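Local coordinates for protein putative cytochrome P450 154A1 (Streptomyces coelicolor, PDB 1ODO) that belongs to the cytochrome P450 family and holds a haem group inside a mostly helical fold, at residues G158-Q161 with D162-D165; D196-I199 with A200-A204; V278-E281 with T282-H285; A357-A360 with R361-V364. One frame throughout, in Å; residues are numbered along the deposited sequence.

In the fold
Along the chain the four contacts follow in series, each a local turn, and they fall into two touching pairs on a predominantly helical P450 fold. Contact 1 opens helix 161-175 and contact 2 lies near the end of helix 181-204, the next helix along; their centres are about 11 Å apart and they meet through G158 with K202 and P160 with L198, joining two successive helices at the periphery. Contact 3, on helix 275-285, and contact 4, at the start of helix 357-374, have centres about 12 Å apart and share the salt bridge of E280 with R361. This second pair lies at the haem, whose pocket includes L283, L359 and A360.

Contact 1: G158-Q161 with D162-D165; sequences GVPQ and DRRD
The carbonyl of V159 is held by the side chain of R164, whose extended chain runs back along the turn leading into helix 161-175. R164 NE meets V159 O at 2.8 Å and R164 NH2 reaches the same oxygen at 3.2 Å, a side-on grip with the acceptor close to the guanidinium plane. R164 CG packs on V159 CG1 at 3.7 Å, and the valine is buried. Backbone bonds close the turn: R163 N donates to P160 O at 2.9 Å, and R164 N to Q161 O. The side chain of Q161, bent at chi2 (-63°), lays CD over one face of the guanidinium, near its rim. Q161 NE2 comes to 2.9 Å from R164 NH1, but two donors make no bond, which leaves the turn of the amide uncertain.

The outer side is looser. A water links Q161 O at 2.6 Å with D165 N and OD2, while the exposed D162 brings OD1 to 3.4 Å from P160 CB. The turn joins helix 147-157 to helix 161-175 and rests on helix 181-204, where P160 meets L198 and R163 meets A201; R164 O also bonds to Y244 of helix 229-244.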
loop_
_atom_site.group_PDB
_atom_site.type_symbol
_atom_site.label_atom_id
_atom_site.label_comp_id
_atom_site.label_asym_id
_atom_site.label_seq_id
_atom_site.Cartn_x
_atom_site.Cartn_y
_atom_site.Cartn_z
ATOM N N GLY A 158 14.625 7.557 10.207
ATOM C CA GLY A 158 15.428 7.735 11.405
ATOM C C GLY A 158 14.698 7.347 12.677
ATOM O O GLY A 158 14.767 8.056 13.687
ATOM N N VAL A 159 13.993 6.222 12.631
ATOM C CA VAL A 159 13.249 5.744 13.790
ATOM C C VAL A 159 14.192 4.984 14.720
ATOM O O VAL A 159 14.791 3.981 14.328
ATOM C CB VAL A 159 12.099 4.797 13.368
ATOM C CG1 VAL A 159 11.313 4.349 14.598
ATOM C CG2 VAL A 159 11.187 5.502 12.383
ATOM N N PRO A 160 14.346 5.461 15.965
ATOM C CA PRO A 160 15.234 4.778 16.906
ATOM C C PRO A 160 14.851 3.308 17.038
ATOM O O PRO A 160 13.670 2.964 17.051
ATOM C CB PRO A 160 15.022 5.556 18.203
ATOM C CG PRO A 160 14.750 6.951 17.704
ATOM C CD PRO A 160 13.797 6.693 16.558
ATOM N N GLN A 161 15.858 2.448 17.127
ATOM C CA GLN A 161 15.630 1.015 17.257
ATOM C C GLN A 161 14.617 0.654 18.346
ATOM O O GLN A 161 13.707 -0.140 18.114
ATOM C CB GLN A 161 16.949 0.299 17.560
ATOM C CG GLN A 161 17.917 0.210 16.391
ATOM C CD GLN A 161 17.360 -0.600 15.238
ATOM O OE1 GLN A 161 16.700 -1.619 15.444
ATOM N NE2 GLN A 161 17.635 -0.158 14.015
ATOM N N ASP A 162 14.777 1.242 19.529
ATOM C CA ASP A 162 13.884 0.971 20.652
ATOM C C ASP A 162 12.447 1.468 20.488
ATOM O O ASP A 162 11.620 1.294 21.385
ATOM C CB ASP A 162 14.483 1.543 21.944
ATOM C CG ASP A 162 14.454 3.062 21.987
ATOM O OD1 ASP A 162 14.929 3.705 21.027
ATOM O OD2 ASP A 162 13.959 3.615 22.992
ATOM N N ARG A 163 12.148 2.084 19.350
ATOM C CA ARG A 163 10.804 2.589 19.105
ATOM C C ARG A 163 10.160 1.957 17.877
ATOM O O ARG A 163 8.999 2.225 17.574
ATOM C CB ARG A 163 10.839 4.108 18.929
ATOM C CG ARG A 163 11.157 4.865 20.206
ATOM C CD ARG A 163 11.220 6.368 19.975
ATOM N NE ARG A 163 11.358 7.088 21.239
ATOM C CZ ARG A 163 10.404 7.161 22.161
ATOM N NH1 ARG A 163 9.237 6.560 21.960
ATOM N NH2 ARG A 163 10.618 7.820 23.292
ATOM N N ARG A 164 10.902 1.103 17.184
ATOM C CA ARG A 164 10.381 0.454 15.983
ATOM C C ARG A 164 9.264 -0.571 16.175
ATOM O O ARG A 164 8.304 -0.596 15.400
ATOM C CB ARG A 164 11.540 -0.169 15.199
ATOM C CG ARG A 164 12.537 0.878 14.709
ATOM C CD ARG A 164 13.612 0.299 13.808
ATOM N NE ARG A 164 14.498 1.359 13.335
ATOM C CZ ARG A 164 15.471 1.192 12.444
ATOM N NH1 ARG A 164 15.695 -0.001 11.910
ATOM N NH2 ARG A 164 16.223 2.225 12.088
ATOM N N ASP A 165 9.372 -1.413 17.196
ATOM C CA ASP A 165 8.336 -2.416 17.428
ATOM C C ASP A 165 6.983 -1.805 17.777
ATOM O O ASP A 165 5.938 -2.331 17.392
ATOM C CB ASP A 165 8.757 -3.382 18.541
ATOM C CG ASP A 165 9.871 -4.318 18.114
ATOM O OD1 ASP A 165 9.766 -4.910 17.016
ATOM O OD2 ASP A 165 10.850 -4.470 18.878
HETATM O O HOH W 1 11.750 -1.583 18.929
#

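Contact 2: D196-I199 with A200-A204; sequences DQLI and AAKRA
L198 O receives K202 N at 2.9 Å, one of four successive i to i+4 bonds that run the alpha-helix 181-204 towards its C-terminal end. This helix lies in the position of the G helix of the P450 fold. K202 N approaches nearly along the C=O axis, whereas R203 N, also 2.9 Å from its acceptor I199 O, comes in tilted 25° from the carbonyl plane. A200 N to D196 O and A201 N to Q197 O complete the set.

The charged ends turn outward to other parts of the chain. D196 forms a salt bridge with R233, K202 NZ bonds to G158 O and pairs with D209, and R203 NH2 pairs with D219. With CG beside the backbone N (chi1 -61°), K202 CG lies 3.2 Å from L198 O; the further bends at chi2 and chi3 steer NZ toward G158 O and D209.

Packing sorts by face. L198 and I199 are buried against helix 229-244, and L198 also meets F167 of helix 161-175. A201 CB lies 3.5 Å from Q197 O. The side chains of I199 and R203 run side by side, though the approach of NH1 to CG2 is so short that its details are doubtful. L198 and K202 likewise point the same way, with L198 CD1 3.8 Å from K202 CG.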
loop_
_atom_site.group_PDB
_atom_site.type_symbol
_atom_site.label_atom_id
_atom_site.label_comp_id
_atom_site.label_asym_id
_atom_site.label_seq_id
_atom_site.Cartn_x
_atom_site.Cartn_y
_atom_site.Cartn_z
ATOM N N ASP A 196 3.824 11.077 18.733
ATOM C CA ASP A 196 4.228 12.251 19.499
ATOM C C ASP A 196 5.518 11.961 20.256
ATOM O O ASP A 196 6.368 12.837 20.410
ATOM C CB ASP A 196 3.135 12.666 20.487
ATOM C CG ASP A 196 1.946 13.300 19.800
ATOM O OD1 ASP A 196 2.125 13.851 18.695
ATOM O OD2 ASP A 196 0.837 13.263 20.368
ATOM N N GLN A 197 5.657 10.725 20.728
ATOM C CA GLN A 197 6.844 10.315 21.466
ATOM C C GLN A 197 8.054 10.313 20.542
ATOM O O GLN A 197 9.159 10.693 20.941
ATOM C CB GLN A 197 6.636 8.923 22.066
ATOM C CG GLN A 197 5.750 8.913 23.301
ATOM C CD GLN A 197 5.412 7.509 23.760
ATOM O OE1 GLN A 197 6.207 6.580 23.599
ATOM N NE2 GLN A 197 4.234 7.348 24.347
ATOM N N LEU A 198 7.843 9.874 19.304
ATOM C CA LEU A 198 8.921 9.831 18.328
ATOM C C LEU A 198 9.393 11.253 18.049
ATOM O O LEU A 198 10.594 11.523 18.005
ATOM C CB LEU A 198 8.440 9.185 17.025
ATOM C CG LEU A 198 9.414 9.238 15.841
ATOM C CD1 LEU A 198 10.701 8.519 16.195
ATOM C CD2 LEU A 198 8.768 8.599 14.616
ATOM N N ILE A 199 8.436 12.156 17.860
ATOM C CA ILE A 199 8.730 13.558 17.582
ATOM C C ILE A 199 9.535 14.171 18.722
ATOM O O ILE A 199 10.509 14.896 18.492
ATOM C CB ILE A 199 7.420 14.354 17.371
ATOM C CG1 ILE A 199 6.743 13.880 16.080
ATOM C CG2 ILE A 199 7.709 15.852 17.327
ATOM C CD1 ILE A 199 5.337 14.432 15.861
ATOM N N ALA A 200 9.129 13.870 19.952
ATOM C CA ALA A 200 9.817 14.393 21.126
ATOM C C ALA A 200 11.252 13.885 21.151
ATOM O O ALA A 200 12.185 14.651 21.393
ATOM C CB ALA A 200 9.083 13.968 22.397
ATOM N N ALA A 201 11.424 12.594 20.882
ATOM C CA ALA A 201 12.746 11.980 20.876
ATOM C C ALA A 201 13.654 12.553 19.793
ATOM O O ALA A 201 14.835 12.811 20.043
ATOM C CB ALA A 201 12.620 10.473 20.704
ATOM N N LYS A 202 13.111 12.751 18.596
ATOM C CA LYS A 202 13.904 13.293 17.498
ATOM C C LYS A 202 14.186 14.776 17.691
ATOM O O LYS A 202 15.187 15.292 17.194
ATOM C CB LYS A 202 13.200 13.044 16.163
ATOM C CG LYS A 202 12.994 11.563 15.863
ATOM C CD LYS A 202 14.315 10.793 15.779
ATOM C CE LYS A 202 15.155 11.227 14.578
ATOM N NZ LYS A 202 16.348 10.351 14.373
ATOM N N ARG A 203 13.304 15.466 18.409
ATOM C CA ARG A 203 13.496 16.890 18.658
ATOM C C ARG A 203 14.720 17.023 19.551
ATOM O O ARG A 203 15.587 17.869 19.328
ATOM C CB ARG A 203 12.298 17.489 19.393
ATOM C CG ARG A 203 11.259 18.107 18.501
ATOM C CD ARG A 203 10.760 19.407 19.105
ATOM N NE ARG A 203 9.825 20.077 18.214
ATOM C CZ ARG A 203 8.584 19.664 17.995
ATOM N NH1 ARG A 203 8.129 18.583 18.612
ATOM N NH2 ARG A 203 7.804 20.322 17.148
ATOM N N ALA A 204 14.773 16.170 20.566
ATOM C CA ALA A 204 15.873 16.163 21.517
ATOM C C ALA A 204 17.165 15.668 20.881
ATOM O O ALA A 204 18.238 16.200 21.157
ATOM C CB ALA A 204 15.514 15.289 22.712
#

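Contact 3: V278-E281 with T282-H285; sequences VVEE and TLRH
E281 and R284 form the glutamate–arginine pair of the ExxR motif, the signature of the P450 K helix. Their salt bridge is two-pronged and side-on: R284 NE meets E281 OE1 at 2.8 Å and NH2 meets OE2 at 2.9 Å, both almost straight. The oxygens lie in the guanidinium plane, yet the nitrogens stand above the carboxylate plane, the two groups being turned 45° apart. A bend at chi3 (71°) folds the arginine back alongside the glutamate.

Among the hydrogen bonds of the helix, V278 O accepts twice, from T282 N at 2.9 Å and T282 OG1 at 2.8 Å, reached from opposite faces of its plane. H285 N closes on E281 O at 2.8 Å.

Apolar contact is lighter: V279 CG1 lies 4.0 Å from L283 CD1, and this leucine also touches the haem. Its CD1 comes within 3.6 Å of E280 OE1, a carboxylate whose salt-bridge partner is R361.

E281 OE2 is also bound by R339 and by D336 N, and R284 NH1 by the carbonyls of N323 and A332. These partners of the buried pair hold both groups fixed in orientation.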
loop_
_atom_site.group_PDB
_atom_site.type_symbol
_atom_site.label_atom_id
_atom_site.label_comp_id
_atom_site.label_asym_id
_atom_site.label_seq_id
_atom_site.Cartn_x
_atom_site.Cartn_y
_atom_site.Cartn_z
ATOM N N VAL A 278 8.716 -9.665 -12.754
ATOM C CA VAL A 278 7.875 -10.415 -11.832
ATOM C C VAL A 278 7.200 -9.472 -10.845
ATOM O O VAL A 278 6.032 -9.658 -10.498
ATOM C CB VAL A 278 8.694 -11.469 -11.060
ATOM C CG1 VAL A 278 7.862 -12.061 -9.935
ATOM C CG2 VAL A 278 9.132 -12.569 -12.014
ATOM N N VAL A 279 7.932 -8.457 -10.396
ATOM C CA VAL A 279 7.375 -7.505 -9.450
ATOM C C VAL A 279 6.269 -6.694 -10.119
ATOM O O VAL A 279 5.226 -6.455 -9.513
ATOM C CB VAL A 279 8.475 -6.569 -8.884
ATOM C CG1 VAL A 279 7.851 -5.403 -8.123
ATOM C CG2 VAL A 279 9.375 -7.368 -7.937
ATOM N N GLU A 280 6.484 -6.282 -11.367
ATOM C CA GLU A 280 5.468 -5.504 -12.065
ATOM C C GLU A 280 4.199 -6.312 -12.303
ATOM O O GLU A 280 3.098 -5.779 -12.203
ATOM C CB GLU A 280 5.997 -4.974 -13.398
ATOM C CG GLU A 280 7.046 -3.884 -13.226
ATOM C CD GLU A 280 6.593 -2.812 -12.251
ATOM O OE1 GLU A 280 7.292 -2.585 -11.241
ATOM O OE2 GLU A 280 5.532 -2.201 -12.489
ATOM N N GLU A 281 4.342 -7.592 -12.626
ATOM C CA GLU A 281 3.163 -8.413 -12.861
ATOM C C GLU A 281 2.461 -8.700 -11.533
ATOM O O GLU A 281 1.245 -8.877 -11.500
ATOM C CB GLU A 281 3.532 -9.725 -13.561
ATOM C CG GLU A 281 2.341 -10.658 -13.773
ATOM C CD GLU A 281 1.323 -10.133 -14.786
ATOM O OE1 GLU A 281 1.295 -8.911 -15.065
ATOM O OE2 GLU A 281 0.536 -10.955 -15.297
ATOM N N THR A 282 3.226 -8.758 -10.443
ATOM C CA THR A 282 2.635 -9.018 -9.131
ATOM C C THR A 282 1.820 -7.779 -8.751
ATOM O O THR A 282 0.717 -7.878 -8.210
ATOM C CB THR A 282 3.718 -9.269 -8.047
ATOM O OG1 THR A 282 4.460 -10.456 -8.371
ATOM C CG2 THR A 282 3.069 -9.445 -6.666
ATOM N N LEU A 283 2.365 -6.608 -9.049
ATOM C CA LEU A 283 1.680 -5.354 -8.740
ATOM C C LEU A 283 0.370 -5.261 -9.523
ATOM O O LEU A 283 -0.614 -4.692 -9.053
ATOM C CB LEU A 283 2.585 -4.171 -9.081
ATOM C CG LEU A 283 3.771 -4.010 -8.127
ATOM C CD1 LEU A 283 4.763 -2.971 -8.641
ATOM C CD2 LEU A 283 3.235 -3.605 -6.769
ATOM N N ARG A 284 0.353 -5.831 -10.720
ATOM C CA ARG A 284 -0.856 -5.789 -11.533
ATOM C C ARG A 284 -1.869 -6.846 -11.097
ATOM O O ARG A 284 -3.033 -6.537 -10.851
ATOM C CB ARG A 284 -0.522 -6.024 -13.012
ATOM C CG ARG A 284 -1.740 -5.915 -13.951
ATOM C CD ARG A 284 -1.447 -6.514 -15.330
ATOM N NE ARG A 284 -1.356 -7.972 -15.258
ATOM C CZ ARG A 284 -2.408 -8.777 -15.136
ATOM N NH1 ARG A 284 -3.633 -8.268 -15.086
ATOM N NH2 ARG A 284 -2.236 -10.089 -15.034
ATOM N N HIS A 285 -1.397 -8.089 -11.006
ATOM C CA HIS A 285 -2.205 -9.250 -10.624
ATOM C C HIS A 285 -2.691 -9.316 -9.172
ATOM O O HIS A 285 -3.830 -9.720 -8.909
ATOM C CB HIS A 285 -1.415 -10.520 -10.984
ATOM C CG HIS A 285 -2.240 -11.771 -11.015
ATOM N ND1 HIS A 285 -2.145 -12.748 -10.047
ATOM C CD2 HIS A 285 -3.160 -12.211 -11.907
ATOM C CE1 HIS A 285 -2.971 -13.738 -10.341
ATOM N NE2 HIS A 285 -3.598 -13.436 -11.465
#

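Contact 4: A357-A360 with R361-V364; sequences APLA and RMEV. With HEM (protoporphyrin IX containing Fe), chain B.
The first turns of helix 357-374, the L helix of the P450 fold, follow the loop that in this family supplies the cysteine ligand of the haem iron, and they run close beside the porphyrin. L359 and E363, one turn apart, share that edge. L359 brings CD2 to 3.8 Å from the vinyl carbon CBB of the haem, and A360 CB sits 3.9 Å from the haem methyl CMC. The leucine chain, with CG anti to its N (chi1 -177°), slants across the side chain of E363, so that E363 OE2 rests 3.6 Å from L359 CG. The same oxygen, E363 OE2, lies 4.0 Å from haem CBB.

The backbone ladder is regular. R361 N to A357 O and E363 N to L359 O both measure 2.9 Å, and V364 N to A360 O is close to straight, with an N-H...O angle of 172°. M362 bends at chi3 (74°) to set its CE 4.0 Å from L359 CD1, an apolar touch. The extended chain of R361 runs past the carbonyl of A357, R361 CG lying 3.4 Å from A357 O, and ends in the salt bridge of NE with E280 of helix 275-285.

Helices on several sides pack against the turn. L359 and E363 press on V152 of helix 147-157, P358 and M362 meet V111 of helix 108-131, A360 and V364 contact helix 247-260, and A357 leans on F347 in a loop.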
loop_
_atom_site.group_PDB
_atom_site.type_symbol
_atom_site.label_atom_id
_atom_site.label_comp_id
_atom_site.label_asym_id
_atom_site.label_seq_id
_atom_site.Cartn_x
_atom_site.Cartn_y
_atom_site.Cartn_z
ATOM N N ALA A 357 6.940 4.448 -4.455
ATOM C CA ALA A 357 7.034 3.467 -5.533
ATOM C C ALA A 357 8.440 2.979 -5.886
ATOM O O ALA A 357 8.683 1.776 -5.918
ATOM C CB ALA A 357 6.337 4.003 -6.791
ATOM N N PRO A 358 9.382 3.899 -6.161
ATOM C CA PRO A 358 10.727 3.432 -6.507
ATOM C C PRO A 358 11.422 2.636 -5.405
ATOM O O PRO A 358 12.135 1.671 -5.690
ATOM C CB PRO A 358 11.465 4.727 -6.877
ATOM C CG PRO A 358 10.747 5.776 -6.093
ATOM C CD PRO A 358 9.296 5.370 -6.221
ATOM N N LEU A 359 11.206 3.031 -4.155
ATOM C CA LEU A 359 11.817 2.340 -3.022
ATOM C C LEU A 359 11.166 0.970 -2.830
ATOM O O LEU A 359 11.855 -0.028 -2.619
ATOM C CB LEU A 359 11.672 3.181 -1.744
ATOM C CG LEU A 359 12.329 2.607 -0.482
ATOM C CD1 LEU A 359 13.804 2.326 -0.750
ATOM C CD2 LEU A 359 12.171 3.585 0.673
ATOM N N ALA A 360 9.838 0.919 -2.909
ATOM C CA ALA A 360 9.126 -0.347 -2.745
ATOM C C ALA A 360 9.562 -1.324 -3.836
ATOM O O ALA A 360 9.848 -2.490 -3.566
ATOM C CB ALA A 360 7.613 -0.124 -2.813
ATOM N N ARG A 361 9.615 -0.845 -5.073
ATOM C CA ARG A 361 10.022 -1.702 -6.177
ATOM C C ARG A 361 11.417 -2.270 -5.909
ATOM O O ARG A 361 11.649 -3.464 -6.087
ATOM C CB ARG A 361 9.985 -0.918 -7.494
ATOM C CG ARG A 361 8.576 -0.799 -8.089
ATOM C CD ARG A 361 8.503 0.196 -9.241
ATOM N NE ARG A 361 7.346 -0.063 -10.099
ATOM C CZ ARG A 361 6.589 0.877 -10.657
ATOM N NH1 ARG A 361 6.851 2.164 -10.451
ATOM N NH2 ARG A 361 5.575 0.529 -11.437
ATOM N N MET A 362 12.335 -1.425 -5.448
ATOM C CA MET A 362 13.689 -1.892 -5.168
ATOM C C MET A 362 13.697 -2.927 -4.046
ATOM O O MET A 362 14.358 -3.959 -4.154
ATOM C CB MET A 362 14.606 -0.721 -4.799
ATOM C CG MET A 362 16.067 -1.135 -4.670
ATOM S SD MET A 362 17.184 0.263 -4.467
ATOM C CE MET A 362 16.807 0.702 -2.792
ATOM N N GLU A 363 12.960 -2.653 -2.973
ATOM C CA GLU A 363 12.890 -3.571 -1.842
ATOM C C GLU A 363 12.455 -4.967 -2.264
ATOM O O GLU A 363 13.085 -5.959 -1.905
ATOM C CB GLU A 363 11.908 -3.055 -0.783
ATOM C CG GLU A 363 12.434 -1.905 0.066
ATOM C CD GLU A 363 11.463 -1.505 1.165
ATOM O OE1 GLU A 363 10.881 -2.408 1.802
ATOM O OE2 GLU A 363 11.295 -0.292 1.405
ATOM N N VAL A 364 11.373 -5.041 -3.031
ATOM C CA VAL A 364 10.864 -6.329 -3.483
ATOM C C VAL A 364 11.779 -7.045 -4.468
ATOM O O VAL A 364 12.007 -8.248 -4.340
ATOM C CB VAL A 364 9.466 -6.185 -4.114
ATOM C CG1 VAL A 364 8.909 -7.557 -4.456
ATOM C CG2 VAL A 364 8.534 -5.458 -3.152
HETATM C CHA HEM B . 0.243 6.866 -1.901
HETATM C CHB HEM B . 4.458 6.414 0.384
HETATM C CHC HEM B . 4.583 1.724 -0.757
HETATM C CHD HEM B . 0.367 2.188 -3.013
HETATM C C1A HEM B . 1.378 7.180 -1.193
HETATM C C2A HEM B . 1.728 8.494 -0.664
HETATM C C3A HEM B . 2.898 8.369 -0.023
HETATM C C4A HEM B . 3.322 6.980 -0.134
HETATM C CMA HEM B . 3.690 9.462 0.717
HETATM C CAA HEM B . 0.865 9.762 -0.840
HETATM C CBA HEM B . 1.148 10.433 -2.197
HETATM C CGA HEM B . 0.338 11.694 -2.490
HETATM O O1A HEM B . -0.866 11.699 -2.051
HETATM O O2A HEM B . 0.877 12.601 -3.121
HETATM C C1B HEM B . 4.859 5.108 0.285
HETATM C C2B HEM B . 6.077 4.579 0.872
HETATM C C3B HEM B . 6.120 3.253 0.553
HETATM C C4B HEM B . 4.939 2.956 -0.226
HETATM C CMB HEM B . 7.090 5.405 1.692
HETATM C CAB HEM B . 7.187 2.203 0.918
HETATM C CBB HEM B . 8.568 2.456 0.292
HETATM C C1C HEM B . 3.436 1.446 -1.487
HETATM C C2C HEM B . 3.099 0.116 -2.017
HETATM C C3C HEM B . 1.910 0.243 -2.649
HETATM C C4C HEM B . 1.515 1.631 -2.519
HETATM C CMC HEM B . 4.004 -1.141 -1.826
HETATM C CAC HEM B . 1.035 -0.802 -3.390
HETATM C CBC HEM B . 1.747 -1.722 -4.389
HETATM C C1D HEM B . -0.049 3.487 -2.912
HETATM C C2D HEM B . -1.283 4.020 -3.439
HETATM C C3D HEM B . -1.327 5.335 -3.120
HETATM C C4D HEM B . -0.106 5.629 -2.403
HETATM C CMD HEM B . -2.337 3.194 -4.204
HETATM C CAD HEM B . -2.474 6.306 -3.439
HETATM C CBD HEM B . -2.683 6.719 -4.900
HETATM C CGD HEM B . -3.904 7.613 -4.931
HETATM O O1D HEM B . -4.944 7.182 -5.445
HETATM O O2D HEM B . -3.788 8.733 -4.383
HETATM N NA HEM B . 2.368 6.286 -0.861
HETATM N NB HEM B . 4.174 4.094 -0.376
HETATM N NC HEM B . 2.456 2.351 -1.813
HETATM N ND HEM B . 0.672 4.488 -2.267
HETATM FE FE HEM B . 2.409 4.308 -1.348
#